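PDB 3L7V: YrdC-like domain-containing protein from Streptococcus mutans, which probably takes part in tRNA modification and may bind double-stranded RNA, though its exact role is not established. Local coordinates for residues M35-H40 against S46-E51; G67-T72 against V94-S99; E139-K142 against R148-L151; E175-E178 against R182-Y185. All coordinates share one frame; numbering follows the deposited sequence.

Contact 1 of 4, residues M35-H40 against S46-E51. With SO4 (sulfate ion), chain D.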
loop_
_atom_site.group_PDB
_atom_site.type_symbol
_atom_site.label_atom_id
_atom_site.label_comp_id
_atom_site.label_asym_id
_atom_site.label_seq_id
_atom_site.Cartn_x
_atom_site.Cartn_y
_atom_site.Cartn_z
HETATM N N MSE A 35 -9.875 -9.721 -24.595
HETATM C CA MSE A 35 -11.174 -9.277 -24.082
HETATM C C MSE A 35 -11.132 -9.312 -22.543
HETATM O O MSE A 35 -10.629 -10.267 -21.956
HETATM C CB MSE A 35 -12.309 -10.187 -24.565
HETATM C CG MSE A 35 -12.913 -9.840 -25.918
HETATM SE SE MSE A 35 -14.733 -10.556 -26.122
HETATM C CE MSE A 35 -15.565 -9.764 -24.568
ATOM N N THR A 36 -11.671 -8.291 -21.887
ATOM C CA THR A 36 -11.662 -8.265 -20.420
ATOM C C THR A 36 -13.033 -7.940 -19.813
ATOM O O THR A 36 -13.705 -6.997 -20.235
ATOM C CB THR A 36 -10.628 -7.261 -19.888
ATOM O OG1 THR A 36 -9.356 -7.543 -20.476
ATOM C CG2 THR A 36 -10.519 -7.354 -18.365
ATOM N N LYS A 37 -13.433 -8.727 -18.820
ATOM C CA LYS A 37 -14.692 -8.513 -18.107
ATOM C C LYS A 37 -14.636 -7.301 -17.147
ATOM O O LYS A 37 -13.674 -7.134 -16.400
ATOM C CB LYS A 37 -15.067 -9.795 -17.337
ATOM C CG LYS A 37 -16.301 -9.665 -16.460
ATOM C CD LYS A 37 -17.523 -9.343 -17.292
ATOM C CE LYS A 37 -18.782 -9.277 -16.430
ATOM N NZ LYS A 37 -19.978 -8.925 -17.237
ATOM N N HIS A 38 -15.663 -6.453 -17.197
ATOM C CA HIS A 38 -15.789 -5.302 -16.299
ATOM C C HIS A 38 -17.039 -5.475 -15.447
ATOM O O HIS A 38 -18.094 -5.857 -15.970
ATOM C CB HIS A 38 -15.937 -3.989 -17.085
ATOM C CG HIS A 38 -14.698 -3.545 -17.798
ATOM N ND1 HIS A 38 -14.300 -2.226 -17.837
ATOM C CD2 HIS A 38 -13.781 -4.236 -18.516
ATOM C CE1 HIS A 38 -13.187 -2.124 -18.543
ATOM N NE2 HIS A 38 -12.848 -3.331 -18.963
ATOM N N ILE A 39 -16.922 -5.177 -14.150
ATOM C CA ILE A 39 -18.057 -5.183 -13.220
ATOM C C ILE A 39 -18.094 -3.905 -12.362
ATOM O O ILE A 39 -17.093 -3.203 -12.246
ATOM C CB ILE A 39 -18.024 -6.403 -12.259
ATOM C CG1 ILE A 39 -16.666 -6.510 -11.558
ATOM C CG2 ILE A 39 -18.314 -7.684 -12.990
ATOM C CD1 ILE A 39 -16.655 -7.499 -10.396
ATOM N N HIS A 40 -19.245 -3.625 -11.752
ATOM C CA HIS A 40 -19.387 -2.479 -10.846
ATOM C C HIS A 40 -19.441 -2.875 -9.359
ATOM O O HIS A 40 -20.270 -3.691 -8.961
ATOM C CB HIS A 40 -20.621 -1.649 -11.217
ATOM C CG HIS A 40 -20.430 -0.783 -12.427
ATOM N ND1 HIS A 40 -20.158 0.567 -12.343
ATOM C CD2 HIS A 40 -20.473 -1.074 -13.750
ATOM C CE1 HIS A 40 -20.046 1.070 -13.560
ATOM N NE2 HIS A 40 -20.231 0.094 -14.432
ATOM N N SER A 46 -16.140 -8.234 -3.033
ATOM C CA SER A 46 -16.198 -8.826 -4.379
ATOM C C SER A 46 -15.754 -10.303 -4.406
ATOM O O SER A 46 -14.565 -10.606 -4.364
ATOM C CB SER A 46 -15.370 -8.001 -5.376
ATOM O OG SER A 46 -15.474 -8.527 -6.691
ATOM N N GLN A 47 -16.722 -11.209 -4.469
ATOM C CA GLN A 47 -16.451 -12.643 -4.492
ATOM C C GLN A 47 -15.712 -13.043 -5.768
ATOM O O GLN A 47 -14.835 -13.900 -5.738
ATOM C CB GLN A 47 -17.753 -13.440 -4.389
ATOM C CG GLN A 47 -18.526 -13.228 -3.093
ATOM C CD GLN A 47 -17.868 -13.887 -1.891
ATOM O OE1 GLN A 47 -18.234 -13.617 -0.748
ATOM N NE2 GLN A 47 -16.896 -14.759 -2.145
ATOM N N GLU A 48 -16.074 -12.414 -6.880
ATOM C CA GLU A 48 -15.433 -12.689 -8.159
ATOM C C GLU A 48 -13.944 -12.275 -8.130
ATOM O O GLU A 48 -13.069 -13.047 -8.529
ATOM C CB GLU A 48 -16.202 -11.999 -9.295
ATOM C CG GLU A 48 -15.814 -12.457 -10.701
ATOM C CD GLU A 48 -16.803 -12.007 -11.789
ATOM O OE1 GLU A 48 -17.793 -11.310 -11.475
ATOM O OE2 GLU A 48 -16.592 -12.358 -12.969
ATOM N N GLY A 49 -13.669 -11.071 -7.625
ATOM C CA GLY A 49 -12.309 -10.566 -7.486
ATOM C C GLY A 49 -11.437 -11.391 -6.552
ATOM O O GLY A 49 -10.258 -11.639 -6.838
ATOM N N PHE A 50 -12.022 -11.813 -5.429
ATOM C CA PHE A 50 -11.364 -12.719 -4.488
ATOM C C PHE A 50 -10.922 -14.048 -5.139
ATOM O O PHE A 50 -9.754 -14.440 -5.029
ATOM C CB PHE A 50 -12.290 -12.978 -3.293
ATOM C CG PHE A 50 -11.749 -13.966 -2.284
ATOM C CD1 PHE A 50 -12.113 -15.304 -2.344
ATOM C CD2 PHE A 50 -10.919 -13.546 -1.257
ATOM C CE1 PHE A 50 -11.638 -16.218 -1.403
ATOM C CE2 PHE A 50 -10.436 -14.446 -0.322
ATOM C CZ PHE A 50 -10.794 -15.788 -0.396
ATOM N N GLU A 51 -11.852 -14.739 -5.802
ATOM C CA GLU A 51 -11.551 -16.039 -6.416
ATOM C C GLU A 51 -10.456 -15.927 -7.481
ATOM O O GLU A 51 -9.631 -16.825 -7.617
ATOM C CB GLU A 51 -12.813 -16.692 -7.005
ATOM C CG GLU A 51 -13.908 -16.999 -5.976
ATOM C CD GLU A 51 -13.513 -18.084 -4.953
ATOM O OE1 GLU A 51 -12.702 -18.973 -5.289
ATOM O OE2 GLU A 51 -14.029 -18.052 -3.811
HETATM S S SO4 D . -19.379 4.136 -11.695
HETATM O O1 SO4 D . -19.853 3.102 -10.781
HETATM O O2 SO4 D . -18.049 3.756 -12.174
HETATM O O3 SO4 D . -20.300 4.253 -12.827
HETATM O O4 SO4 D . -19.331 5.420 -10.996
#
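Ser46 OG accepts the backbone N-H of Gly49 at 3.3 Å with an angle at hydrogen of 156°, which makes Ser46 the N-cap of helix 47-54. The capping oxygen also faces the strand, where the end of Ile39 comes up to it: Ile39 CD1 lies 4.0 Å from Ser46 OG. Ile39 is the residue that spans the gap. With its CG1 branch set between the backbone N and the carbonyl carbon (chi1 52°), CD1 goes to the cap while the short CG2 branch meets the carboxylate of Glu48, at 4.0 Å from Glu48 OE1. Glu48 reaches back from the helix as an extended chain, its end crossing the isoleucine obliquely. No hydrogen bond joins the two segments. Strand 37-40 is the outermost strand on one side of the mixed sheet within this chain. It runs parallel to strand 213-216, which lies between it and strand 59-64, so helix 47-54 is the crossing limb of a beta-alpha-beta unit that skips one strand. Lys37 adds a fringe at the surface: its CG is 4.4 Å from Glu48 OE2, but Lys37 NZ stays 6.4 Å from that oxygen, too far for a salt bridge, though the opposite charges may attract weakly. At the other end of the strand, His40 ND1 donates to sulfate O1 at 3.0 Å, the anion lying near the ring plane at its edge. The same sulfate, probably from the crystallisation liquor, also takes the backbone N-H groups of Asp218 and Asp219.

Contact 2 of 4, residues G67-T72 against V94-S99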
loop_
_atom_site.group_PDB
_atom_site.type_symbol
_atom_site.label_atom_id
_atom_site.label_comp_id
_atom_site.label_asym_id
_atom_site.label_seq_id
_atom_site.Cartn_x
_atom_site.Cartn_y
_atom_site.Cartn_z
ATOM N N GLY A 67 -7.630 6.632 -6.612
ATOM C CA GLY A 67 -7.668 6.190 -8.003
ATOM C C GLY A 67 -7.808 4.691 -8.255
ATOM O O GLY A 67 -8.757 4.082 -7.789
ATOM N N TYR A 68 -6.867 4.106 -9.000
ATOM C CA TYR A 68 -6.895 2.676 -9.371
ATOM C C TYR A 68 -5.542 1.972 -9.167
ATOM O O TYR A 68 -4.489 2.550 -9.452
ATOM C CB TYR A 68 -7.415 2.484 -10.824
ATOM C CG TYR A 68 -8.910 2.744 -10.913
ATOM C CD1 TYR A 68 -9.405 3.998 -11.249
ATOM C CD2 TYR A 68 -9.829 1.745 -10.592
ATOM C CE1 TYR A 68 -10.778 4.240 -11.293
ATOM C CE2 TYR A 68 -11.194 1.975 -10.625
ATOM C CZ TYR A 68 -11.663 3.224 -10.981
ATOM O OH TYR A 68 -13.019 3.451 -11.006
ATOM N N ILE A 69 -5.589 0.737 -8.649
ATOM C CA ILE A 69 -4.398 -0.095 -8.457
ATOM C C ILE A 69 -4.515 -1.447 -9.167
ATOM O O ILE A 69 -5.618 -1.965 -9.367
ATOM C CB ILE A 69 -4.092 -0.389 -6.948
ATOM C CG1 ILE A 69 -5.281 -1.093 -6.272
ATOM C CG2 ILE A 69 -3.689 0.872 -6.215
ATOM C CD1 ILE A 69 -5.161 -1.246 -4.744
ATOM N N ILE A 70 -3.362 -2.002 -9.537
ATOM C CA ILE A 70 -3.254 -3.401 -9.936
ATOM C C ILE A 70 -2.866 -4.275 -8.724
ATOM O O ILE A 70 -1.929 -3.949 -8.001
ATOM C CB ILE A 70 -2.218 -3.561 -11.074
ATOM C CG1 ILE A 70 -2.547 -2.587 -12.211
ATOM C CG2 ILE A 70 -2.164 -5.019 -11.559
ATOM C CD1 ILE A 70 -1.409 -2.333 -13.184
HETATM N N MSE A 71 -3.593 -5.375 -8.521
HETATM C CA MSE A 71 -3.475 -6.247 -7.347
HETATM C C MSE A 71 -3.160 -7.700 -7.723
HETATM O O MSE A 71 -3.795 -8.264 -8.630
HETATM C CB MSE A 71 -4.801 -6.270 -6.572
HETATM C CG MSE A 71 -5.075 -5.109 -5.643
HETATM SE SE MSE A 71 -6.755 -5.360 -4.635
HETATM C CE MSE A 71 -6.582 -7.277 -4.215
ATOM N N THR A 72 -2.211 -8.310 -7.003
ATOM C CA THR A 72 -1.841 -9.727 -7.173
ATOM C C THR A 72 -1.346 -10.346 -5.857
ATOM O O THR A 72 -1.123 -9.632 -4.873
ATOM C CB THR A 72 -0.764 -9.958 -8.288
ATOM O OG1 THR A 72 0.446 -9.247 -7.983
ATOM C CG2 THR A 72 -1.274 -9.495 -9.619
ATOM N N VAL A 94 3.975 -2.674 -3.107
ATOM C CA VAL A 94 3.724 -2.431 -1.681
ATOM C C VAL A 94 2.886 -3.550 -1.048
ATOM O O VAL A 94 2.191 -4.286 -1.762
ATOM C CB VAL A 94 2.965 -1.106 -1.494
ATOM C CG1 VAL A 94 3.632 0.009 -2.299
ATOM C CG2 VAL A 94 1.517 -1.265 -1.914
ATOM N N VAL A 95 2.947 -3.674 0.282
ATOM C CA VAL A 95 2.143 -4.664 1.020
ATOM C C VAL A 95 0.815 -4.088 1.555
ATOM O O VAL A 95 0.816 -3.159 2.364
ATOM C CB VAL A 95 2.938 -5.287 2.199
ATOM C CG1 VAL A 95 2.114 -6.357 2.888
ATOM C CG2 VAL A 95 4.255 -5.867 1.726
ATOM N N LEU A 96 -0.311 -4.640 1.107
ATOM C CA LEU A 96 -1.640 -4.156 1.526
ATOM C C LEU A 96 -2.154 -4.877 2.786
ATOM O O LEU A 96 -2.486 -6.061 2.720
ATOM C CB LEU A 96 -2.670 -4.334 0.394
ATOM C CG LEU A 96 -2.491 -3.608 -0.948
ATOM C CD1 LEU A 96 -3.523 -4.093 -1.959
ATOM C CD2 LEU A 96 -2.570 -2.094 -0.789
ATOM N N CYS A 97 -2.230 -4.160 3.912
ATOM C CA CYS A 97 -2.646 -4.739 5.206
ATOM C C CYS A 97 -4.163 -4.631 5.457
ATOM O O CYS A 97 -4.743 -3.549 5.374
ATOM C CB CYS A 97 -1.863 -4.096 6.384
ATOM S SG CYS A 97 -0.058 -4.448 6.422
ATOM N N GLY A 98 -4.792 -5.754 5.787
ATOM C CA GLY A 98 -6.224 -5.799 6.032
ATOM C C GLY A 98 -6.596 -5.681 7.510
ATOM O O GLY A 98 -7.786 -5.655 7.862
ATOM N N SER A 99 -5.585 -5.615 8.376
ATOM C CA SER A 99 -5.812 -5.413 9.806
ATOM C C SER A 99 -4.519 -5.123 10.524
ATOM O O SER A 99 -3.427 -5.383 10.001
ATOM C CB SER A 99 -6.472 -6.643 10.450
ATOM O OG SER A 99 -5.629 -7.778 10.348
#
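Leu96 pushes its CD1 methyl over the side chains of Ile69 and Met71, which are two residues apart on strand 67-72. The closer meeting is with Met71, where Leu96 CD1 lies 4.1 Å from Met71 CG; the second is methyl to methyl, Leu96 CD1 to Ile69 CD1 at 4.3 Å. One branch of the leucine thus does all the touching. The CB of Leu96 points toward strand 67-72. Met71, built as selenomethionine, crosses the leucine at about a right angle and offers the flank of its chain rather than its end; beyond CG the chain runs straight to SE and bends only there, at chi3. Ile69 meets the leucine with the methyl at the end of its longer branch. The interaction is purely apolar, no hydrogen bond links the segments, and the spacing is ordinary van der Waals contact without strain. Only 86 Å² is buried between them, as expected of strands that are not direct neighbours: the nearest alpha carbons, those of Met71 and Leu96, are 9.3 Å apart. Strand 185-188 runs between these central strands of the YrdC-like domain's mixed sheet, antiparallel to both, and Val184 just ahead of it touches Met71 and Leu96 alike. Strand 59-64 flanks 67-72 on its outer edge, helix 75-85 packs on Ile70 and Thr72, and strand 158-163 borders 94-96.

Contact 3 of 4, residues E139-K142 against R148-L151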
loop_
_atom_site.group_PDB
_atom_site.type_symbol
_atom_site.label_atom_id
_atom_site.label_comp_id
_atom_site.label_asym_id
_atom_site.label_seq_id
_atom_site.Cartn_x
_atom_site.Cartn_y
_atom_site.Cartn_z
ATOM N N GLU A 139 11.660 -15.334 6.838
ATOM C CA GLU A 139 11.884 -16.758 6.558
ATOM C C GLU A 139 10.648 -17.393 5.936
ATOM O O GLU A 139 10.731 -18.019 4.885
ATOM C CB GLU A 139 12.279 -17.533 7.820
ATOM C CG GLU A 139 13.698 -17.261 8.287
ATOM C CD GLU A 139 14.691 -17.297 7.145
ATOM O OE1 GLU A 139 14.654 -18.265 6.355
ATOM O OE2 GLU A 139 15.504 -16.355 7.034
ATOM N N LYS A 140 9.503 -17.233 6.590
ATOM C CA LYS A 140 8.243 -17.697 6.025
ATOM C C LYS A 140 8.016 -17.130 4.616
ATOM O O LYS A 140 7.695 -17.875 3.694
ATOM C CB LYS A 140 7.079 -17.362 6.951
ATOM C CG LYS A 140 7.005 -18.255 8.185
ATOM N N LEU A 141 8.205 -15.823 4.450
ATOM C CA LEU A 141 8.120 -15.196 3.130
ATOM C C LEU A 141 8.874 -16.013 2.080
ATOM O O LEU A 141 8.327 -16.361 1.034
ATOM C CB LEU A 141 8.668 -13.763 3.175
ATOM C CG LEU A 141 8.593 -12.905 1.905
ATOM C CD1 LEU A 141 7.154 -12.753 1.398
ATOM C CD2 LEU A 141 9.220 -11.537 2.148
ATOM N N LYS A 142 10.132 -16.328 2.374
ATOM C CA LYS A 142 10.982 -17.067 1.443
ATOM C C LYS A 142 10.588 -18.539 1.313
ATOM O O LYS A 142 10.891 -19.186 0.311
ATOM C CB LYS A 142 12.451 -16.940 1.846
ATOM C CG LYS A 142 12.943 -15.509 1.844
ATOM C CD LYS A 142 14.451 -15.433 1.833
ATOM C CE LYS A 142 15.053 -16.189 2.998
ATOM N NZ LYS A 142 16.533 -16.252 2.862
ATOM N N ARG A 148 9.392 -14.415 -4.602
ATOM C CA ARG A 148 8.623 -13.157 -4.639
ATOM C C ARG A 148 9.315 -11.966 -3.942
ATOM O O ARG A 148 9.017 -10.804 -4.252
ATOM C CB ARG A 148 7.223 -13.372 -4.051
ATOM C CG ARG A 148 7.235 -13.908 -2.635
ATOM C CD ARG A 148 5.826 -14.125 -2.097
ATOM N NE ARG A 148 5.144 -15.211 -2.788
ATOM C CZ ARG A 148 3.918 -15.629 -2.494
ATOM N NH1 ARG A 148 3.380 -16.630 -3.176
ATOM N NH2 ARG A 148 3.228 -15.050 -1.519
ATOM N N GLU A 149 10.236 -12.269 -3.019
ATOM C CA GLU A 149 11.015 -11.263 -2.289
ATOM C C GLU A 149 11.768 -10.357 -3.246
ATOM O O GLU A 149 12.217 -9.271 -2.877
ATOM C CB GLU A 149 12.033 -11.920 -1.344
ATOM C CG GLU A 149 11.632 -13.280 -0.821
ATOM C CD GLU A 149 11.941 -14.394 -1.806
ATOM O OE1 GLU A 149 13.089 -14.440 -2.300
ATOM O OE2 GLU A 149 11.042 -15.222 -2.076
ATOM N N GLU A 150 11.925 -10.819 -4.476
ATOM C CA GLU A 150 12.659 -10.060 -5.473
ATOM C C GLU A 150 11.827 -8.858 -5.942
ATOM O O GLU A 150 12.377 -7.801 -6.262
ATOM C CB GLU A 150 13.045 -10.982 -6.635
ATOM C CG GLU A 150 13.621 -10.297 -7.856
ATOM C CD GLU A 150 13.645 -11.213 -9.090
ATOM O OE1 GLU A 150 14.169 -10.781 -10.144
ATOM O OE2 GLU A 150 13.141 -12.359 -9.008
ATOM N N LEU A 151 10.502 -9.011 -5.950
ATOM C CA LEU A 151 9.611 -7.989 -6.510
ATOM C C LEU A 151 8.751 -7.189 -5.495
ATOM O O LEU A 151 8.062 -6.245 -5.882
ATOM C CB LEU A 151 8.719 -8.588 -7.612
ATOM C CG LEU A 151 9.351 -9.023 -8.945
ATOM C CD1 LEU A 151 10.250 -7.943 -9.531
ATOM C CD2 LEU A 151 10.133 -10.299 -8.766
#
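Glu149 lays the aliphatic part of its side chain against two residues of helix 135-143, and here the packing is close. Glu149 CG is 3.7 Å from Lys142 CG and 4.1 Å from Leu141 CG, so the acid's methylene fits against the CG methylene of the lysine and the branch point of the leucine. Glu149 and Leu141 lie alongside, running opposite ways, while the lysine passes nearly perpendicular to the acid. An unusual chi1 of -29°, between staggered positions, puts Glu149 CG against the helix, and the chain then bends at chi2. On the buried side, Leu141 CD1 presses on the methylene shaft of Arg148, 4.0 Å from Arg148 CD. The guanidinium beyond it is held elsewhere, by a salt bridge from NH1 to Asp146 and a cation-pi contact with Tyr144. The solvent side is loose. Lys142 bends at chi3 and carries its amine away from the partner segment; Lys142 NZ and Glu149 OE1 are 6.5 Å apart, not a salt bridge, so their attraction is probably slight. No hydrogen bond crosses the contact, which therefore rests on hydrocarbon parts of mostly charged side chains. It packs the end region of helix 135-143 against the start of the short, weakly bonded helix 149-152, two pieces of the helical excursion that connects the neighbouring antiparallel strands 127-132 and 158-163 of the YrdC-like sheet.

Contact 4 of 4, residues E175-E178 against R182-Y185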
loop_
_atom_site.group_PDB
_atom_site.type_symbol
_atom_site.label_atom_id
_atom_site.label_comp_id
_atom_site.label_asym_id
_atom_site.label_seq_id
_atom_site.Cartn_x
_atom_site.Cartn_y
_atom_site.Cartn_z
ATOM N N GLU A 175 -10.150 -10.903 3.764
ATOM C CA GLU A 175 -10.535 -12.292 3.485
ATOM C C GLU A 175 -9.334 -13.177 3.186
ATOM O O GLU A 175 -9.247 -14.293 3.687
ATOM C CB GLU A 175 -11.512 -12.374 2.308
ATOM C CG GLU A 175 -12.963 -12.175 2.687
ATOM C CD GLU A 175 -13.489 -13.267 3.603
ATOM O OE1 GLU A 175 -13.271 -14.455 3.300
ATOM O OE2 GLU A 175 -14.134 -12.936 4.619
HETATM N N MSE A 176 -8.422 -12.693 2.346
HETATM C CA MSE A 176 -7.235 -13.472 1.990
HETATM C C MSE A 176 -6.404 -13.794 3.233
HETATM O O MSE A 176 -5.999 -14.942 3.441
HETATM C CB MSE A 176 -6.391 -12.762 0.930
HETATM C CG MSE A 176 -6.989 -12.772 -0.500
HETATM SE SE MSE A 176 -6.823 -14.496 -1.469
HETATM C CE MSE A 176 -4.934 -14.465 -1.997
ATOM N N TRP A 177 -6.166 -12.788 4.067
ATOM C CA TRP A 177 -5.424 -12.997 5.312
ATOM C C TRP A 177 -6.115 -13.956 6.303
ATOM O O TRP A 177 -5.538 -14.956 6.724
ATOM C CB TRP A 177 -5.137 -11.665 6.011
ATOM C CG TRP A 177 -4.343 -11.844 7.265
ATOM C CD1 TRP A 177 -4.807 -11.757 8.547
ATOM C CD2 TRP A 177 -2.950 -12.181 7.361
ATOM N NE1 TRP A 177 -3.788 -12.005 9.431
ATOM C CE2 TRP A 177 -2.638 -12.268 8.734
ATOM C CE3 TRP A 177 -1.936 -12.416 6.420
ATOM C CZ2 TRP A 177 -1.349 -12.577 9.196
ATOM C CZ3 TRP A 177 -0.648 -12.722 6.882
ATOM C CH2 TRP A 177 -0.372 -12.804 8.259
ATOM N N GLU A 178 -7.347 -13.637 6.681
ATOM C CA GLU A 178 -8.019 -14.366 7.751
ATOM C C GLU A 178 -8.477 -15.765 7.330
ATOM O O GLU A 178 -8.520 -16.675 8.144
ATOM C CB GLU A 178 -9.193 -13.550 8.310
ATOM C CG GLU A 178 -8.776 -12.444 9.281
ATOM C CD GLU A 178 -9.935 -11.543 9.730
ATOM O OE1 GLU A 178 -11.103 -11.838 9.399
ATOM O OE2 GLU A 178 -9.676 -10.531 10.422
ATOM N N ARG A 182 -3.103 -15.755 3.346
ATOM C CA ARG A 182 -2.355 -15.216 2.206
ATOM C C ARG A 182 -2.244 -13.679 2.200
ATOM O O ARG A 182 -3.109 -12.987 2.737
ATOM C CB ARG A 182 -2.986 -15.676 0.891
ATOM C CG ARG A 182 -3.093 -17.181 0.739
ATOM C CD ARG A 182 -3.599 -17.522 -0.639
ATOM N NE ARG A 182 -3.976 -18.925 -0.776
ATOM C CZ ARG A 182 -4.009 -19.566 -1.940
ATOM N NH1 ARG A 182 -3.676 -18.923 -3.049
ATOM N NH2 ARG A 182 -4.355 -20.841 -1.997
HETATM N N MSE A 183 -1.188 -13.164 1.566
HETATM C CA MSE A 183 -0.956 -11.717 1.418
HETATM C C MSE A 183 -1.373 -11.161 0.032
HETATM O O MSE A 183 -1.502 -11.914 -0.928
HETATM C CB MSE A 183 0.528 -11.402 1.662
HETATM C CG MSE A 183 1.054 -11.738 3.065
HETATM SE SE MSE A 183 3.030 -11.709 3.139
HETATM C CE MSE A 183 3.309 -9.857 2.613
ATOM N N VAL A 184 -1.570 -9.845 -0.066
ATOM C CA VAL A 184 -1.887 -9.188 -1.352
ATOM C C VAL A 184 -0.961 -7.986 -1.630
ATOM O O VAL A 184 -0.664 -7.211 -0.726
ATOM C CB VAL A 184 -3.371 -8.738 -1.416
ATOM C CG1 VAL A 184 -3.591 -7.763 -2.549
ATOM C CG2 VAL A 184 -4.291 -9.936 -1.574
ATOM N N TYR A 185 -0.490 -7.856 -2.872
ATOM C CA TYR A 185 0.501 -6.835 -3.249
ATOM C C TYR A 185 -0.037 -5.939 -4.361
ATOM O O TYR A 185 -0.969 -6.325 -5.074
ATOM C CB TYR A 185 1.819 -7.479 -3.708
ATOM C CG TYR A 185 2.282 -8.626 -2.837
ATOM C CD1 TYR A 185 2.216 -9.940 -3.291
ATOM C CD2 TYR A 185 2.777 -8.396 -1.555
ATOM C CE1 TYR A 185 2.628 -10.995 -2.493
ATOM C CE2 TYR A 185 3.186 -9.442 -0.757
ATOM C CZ TYR A 185 3.112 -10.740 -1.227
ATOM O OH TYR A 185 3.524 -11.786 -0.425
#
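Arg182 N donates to Met176 O at 3.0 Å, the one hydrogen bond between the segments. It is nearly straight at the hydrogen, 168°, yet the donor stands above the carbonyl plane by 50° and so does not lie on a lone pair. Close by, a weaker polar contact runs the other way: Arg182 O receives a CA-H from Trp177, with 3.5 Å between Arg182 O and Trp177 CA. The same oxygen lies at the edge of the indole, near its plane, 3.9 Å from Trp177 CE3. The hydrogen bond and the CA-H contact bring the chain back along helix 167-180, which links strands 158-163 and 185-188 of the YrdC-like sheet, with 94-96 lying between them. The loop joins the sheet before 185-188 begins, for Val184 bonds to Leu96 through the backbone. The rest of the contact is apolar packing. Met176, modelled as selenomethionine, curls at chi2 and chi3, which folds its terminal methyl onto the shaft of Arg182: Met176 CE is 3.6 Å from Arg182 CD and 3.7 Å from Arg182 CB. Midway along the same chain, Met176 CG touches Val184 CG2 at 4.1 Å, the two nearly perpendicular. Trp177 leaves the helix with CG anti to its own N (chi1 -178°), which sets the indole beside Met183, where Trp177 CZ3 is 4.3 Å from Met183 CG at the ring edge. Arg182 itself stretches away past CD, and its NE forms a long, weak ion pair with Glu180. Helix 47-54 covers Met176 through Phe50 and Val53, while helix 100-106 meets Trp177 and Met183.

From the N terminus, contact 1 closes a short loop between edge strand 37-40 and helix 47-54. Contact 2 then closes a longer one, which carries helix 75-85, from strand 67-72 to 94-96. Contact 3 turns helix 135-143 back on helix 149-152, and contact 4 folds the end of helix 167-180 onto the chain entering strand 185-188. All four follow in series; none nests or crosses. Contact 4 is the hub in space: Phe50 of contact 1 packs on Glu175 and Met176, Tyr185 N probably bonds to Thr72 O of contact 2, and Arg148 of contact 3 approaches Tyr185 OH. Contacts 1 and 3 lie far apart, their centres about 27 Å from each other.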